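Local structure of Mn transporter subunit (Synechocystis sp. PCC 6803, 3UJP) at residues Met134-Ala139 with Ala204-Met209. The protein binds manganese(II) and probably delivers it, as the solute-binding subunit of an uptake transporter, to the membrane component. Residues are numbered along the deposited sequence; the frame is centred on the assembly and turned at random.
Sequences MSPRNA and ARDYGM
Ser135 OG donates a hydrogen bond to Asp206 OD2 at 2.7 Å, reaching the carboxylate from above its plane, 46° out of it. The bond joins the residue at the N-cap position of helix 136-153 to the end of helix 201-206, within the metal-binding fold of the zinc-uptake component A family. With its OG anti to the backbone N (chi1 177°), Ser135 puts the hydroxyl against the carboxylate of Asp206; a small donor suits this buried place. Asp206 also anchors a salt-bridge network. Its OD2 lies at the guanidinium edge of Arg137, in a long salt bridge to NE (3.8 Å). The two planes are 61° apart. Asp206 OD1 accepts a weak hydrogen bond, part of a salt bridge, from the neighbouring Arg205 NH1 at 3.5 Å. Arg137 NE also has a weak, long ion pair with Asp176. Replacing Asp206 by an alanine would probably leave Ser135 OG without its acceptor and deprive both arginines of a shared counter-charge. Beyond the polar groups, Asp206 CB sits over the centre of one face of the Tyr207 ring, 3.8 Å above the ring plane. The Tyr207 hydroxyl, hydrogen-bonded to Asp176 on helix 158-183, meets the compact proline that opens the helix: Pro136 CG lies 3.5 Å from Tyr207 OH.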
loop_
_atom_site.group_PDB
_atom_site.type_symbol
_atom_site.label_atom_id
_atom_site.label_comp_id
_atom_site.label_asym_id
_atom_site.label_seq_id
_atom_site.Cartn_x
_atom_site.Cartn_y
_atom_site.Cartn_z
ATOM N N MET A 134 8.894 17.167 18.464
ATOM C CA MET A 134 8.193 18.448 18.425
ATOM C C MET A 134 9.142 19.605 18.183
ATOM O O MET A 134 8.741 20.767 18.203
ATOM C CB MET A 134 7.493 18.698 19.753
ATOM C CG MET A 134 6.346 17.797 19.967
ATOM S SD MET A 134 5.242 17.957 18.570
ATOM C CE MET A 134 4.311 19.373 19.157
ATOM N N SER A 135 10.412 19.295 17.988
ATOM C CA SER A 135 11.386 20.322 17.705
ATOM C C SER A 135 12.003 20.037 16.337
ATOM O O SER A 135 12.814 19.109 16.218
ATOM C CB SER A 135 12.447 20.336 18.814
ATOM O OG SER A 135 13.483 21.287 18.563
ATOM N N PRO A 136 11.607 20.822 15.303
ATOM C CA PRO A 136 12.031 20.649 13.902
ATOM C C PRO A 136 13.529 20.580 13.783
ATOM O O PRO A 136 14.008 19.750 13.030
ATOM C CB PRO A 136 11.530 21.906 13.214
ATOM C CG PRO A 136 10.380 22.352 14.027
ATOM C CD PRO A 136 10.727 21.992 15.461
ATOM N N ARG A 137 14.262 21.417 14.512
ATOM C CA ARG A 137 15.710 21.220 14.621
ATOM C C ARG A 137 15.999 19.745 14.939
ATOM O O ARG A 137 16.808 19.102 14.269
ATOM C CB ARG A 137 16.335 22.171 15.662
ATOM C CG ARG A 137 15.648 23.566 15.731
ATOM C CD ARG A 137 16.605 24.796 15.731
ATOM N NE ARG A 137 15.856 26.065 15.797
ATOM C CZ ARG A 137 16.110 27.164 15.075
ATOM N NH1 ARG A 137 15.337 28.235 15.236
ATOM N NH2 ARG A 137 17.116 27.205 14.200
ATOM N N ASN A 138 15.294 19.215 15.941
ATOM C CA ASN A 138 15.398 17.810 16.352
ATOM C C ASN A 138 14.806 16.839 15.340
ATOM O O ASN A 138 15.293 15.710 15.170
ATOM C CB ASN A 138 14.646 17.582 17.662
ATOM C CG ASN A 138 15.378 18.117 18.854
ATOM O OD1 ASN A 138 14.767 18.409 19.877
ATOM N ND2 ASN A 138 16.692 18.252 18.740
ATOM N N ALA A 139 13.716 17.255 14.710
ATOM C CA ALA A 139 13.099 16.404 13.715
ATOM C C ALA A 139 14.150 16.039 12.668
ATOM O O ALA A 139 14.059 15.001 12.022
ATOM C CB ALA A 139 11.913 17.102 13.078
ATOM N N ALA A 204 8.932 24.598 22.992
ATOM C CA ALA A 204 8.996 25.850 23.742
ATOM C C ALA A 204 10.423 26.305 23.960
ATOM O O ALA A 204 10.681 27.496 24.009
ATOM C CB ALA A 204 8.269 25.739 25.056
ATOM N N ARG A 205 11.359 25.383 24.107
ATOM C CA ARG A 205 12.758 25.804 24.160
ATOM C C ARG A 205 13.150 26.500 22.842
ATOM O O ARG A 205 13.845 27.518 22.840
ATOM C CB ARG A 205 13.689 24.622 24.444
ATOM C CG ARG A 205 15.143 24.998 24.494
ATOM C CD ARG A 205 15.911 24.280 23.413
ATOM N NE ARG A 205 16.551 23.070 23.920
ATOM C CZ ARG A 205 16.577 21.901 23.276
ATOM N NH1 ARG A 205 15.981 21.764 22.093
ATOM N NH2 ARG A 205 17.190 20.855 23.822
ATOM N N ASP A 206 12.661 25.964 21.725
ATOM C CA ASP A 206 13.069 26.403 20.393
ATOM C C ASP A 206 12.573 27.793 20.072
ATOM O O ASP A 206 13.241 28.542 19.386
ATOM C CB ASP A 206 12.548 25.437 19.321
ATOM C CG ASP A 206 13.527 24.313 18.994
ATOM O OD1 ASP A 206 14.264 23.857 19.892
ATOM O OD2 ASP A 206 13.542 23.876 17.824
ATOM N N TYR A 207 11.384 28.118 20.549
ATOM C CA TYR A 207 10.759 29.382 20.203
ATOM C C TYR A 207 10.515 30.218 21.430
ATOM O O TYR A 207 9.597 31.042 21.463
ATOM C CB TYR A 207 9.471 29.130 19.431
ATOM C CG TYR A 207 9.739 28.225 18.264
ATOM C CD1 TYR A 207 10.689 28.568 17.304
ATOM C CD2 TYR A 207 9.099 26.999 18.138
ATOM C CE1 TYR A 207 10.973 27.728 16.222
ATOM C CE2 TYR A 207 9.374 26.150 17.056
ATOM C CZ TYR A 207 10.309 26.521 16.105
ATOM O OH TYR A 207 10.573 25.671 15.048
ATOM N N GLY A 208 11.352 29.987 22.442
ATOM C CA GLY A 208 11.375 30.780 23.660
ATOM C C GLY A 208 10.024 30.999 24.310
ATOM O O GLY A 208 9.591 32.141 24.499
ATOM N N MET A 209 9.360 29.903 24.660
ATOM C CA MET A 209 8.111 29.979 25.404
ATOM C C MET A 209 8.293 29.461 26.837
ATOM O O MET A 209 9.224 28.697 27.132
ATOM C CB MET A 209 7.008 29.197 24.690
ATOM C CG MET A 209 6.705 29.684 23.283
ATOM S SD MET A 209 5.081 29.161 22.684
ATOM C CE MET A 209 3.997 30.381 23.435
#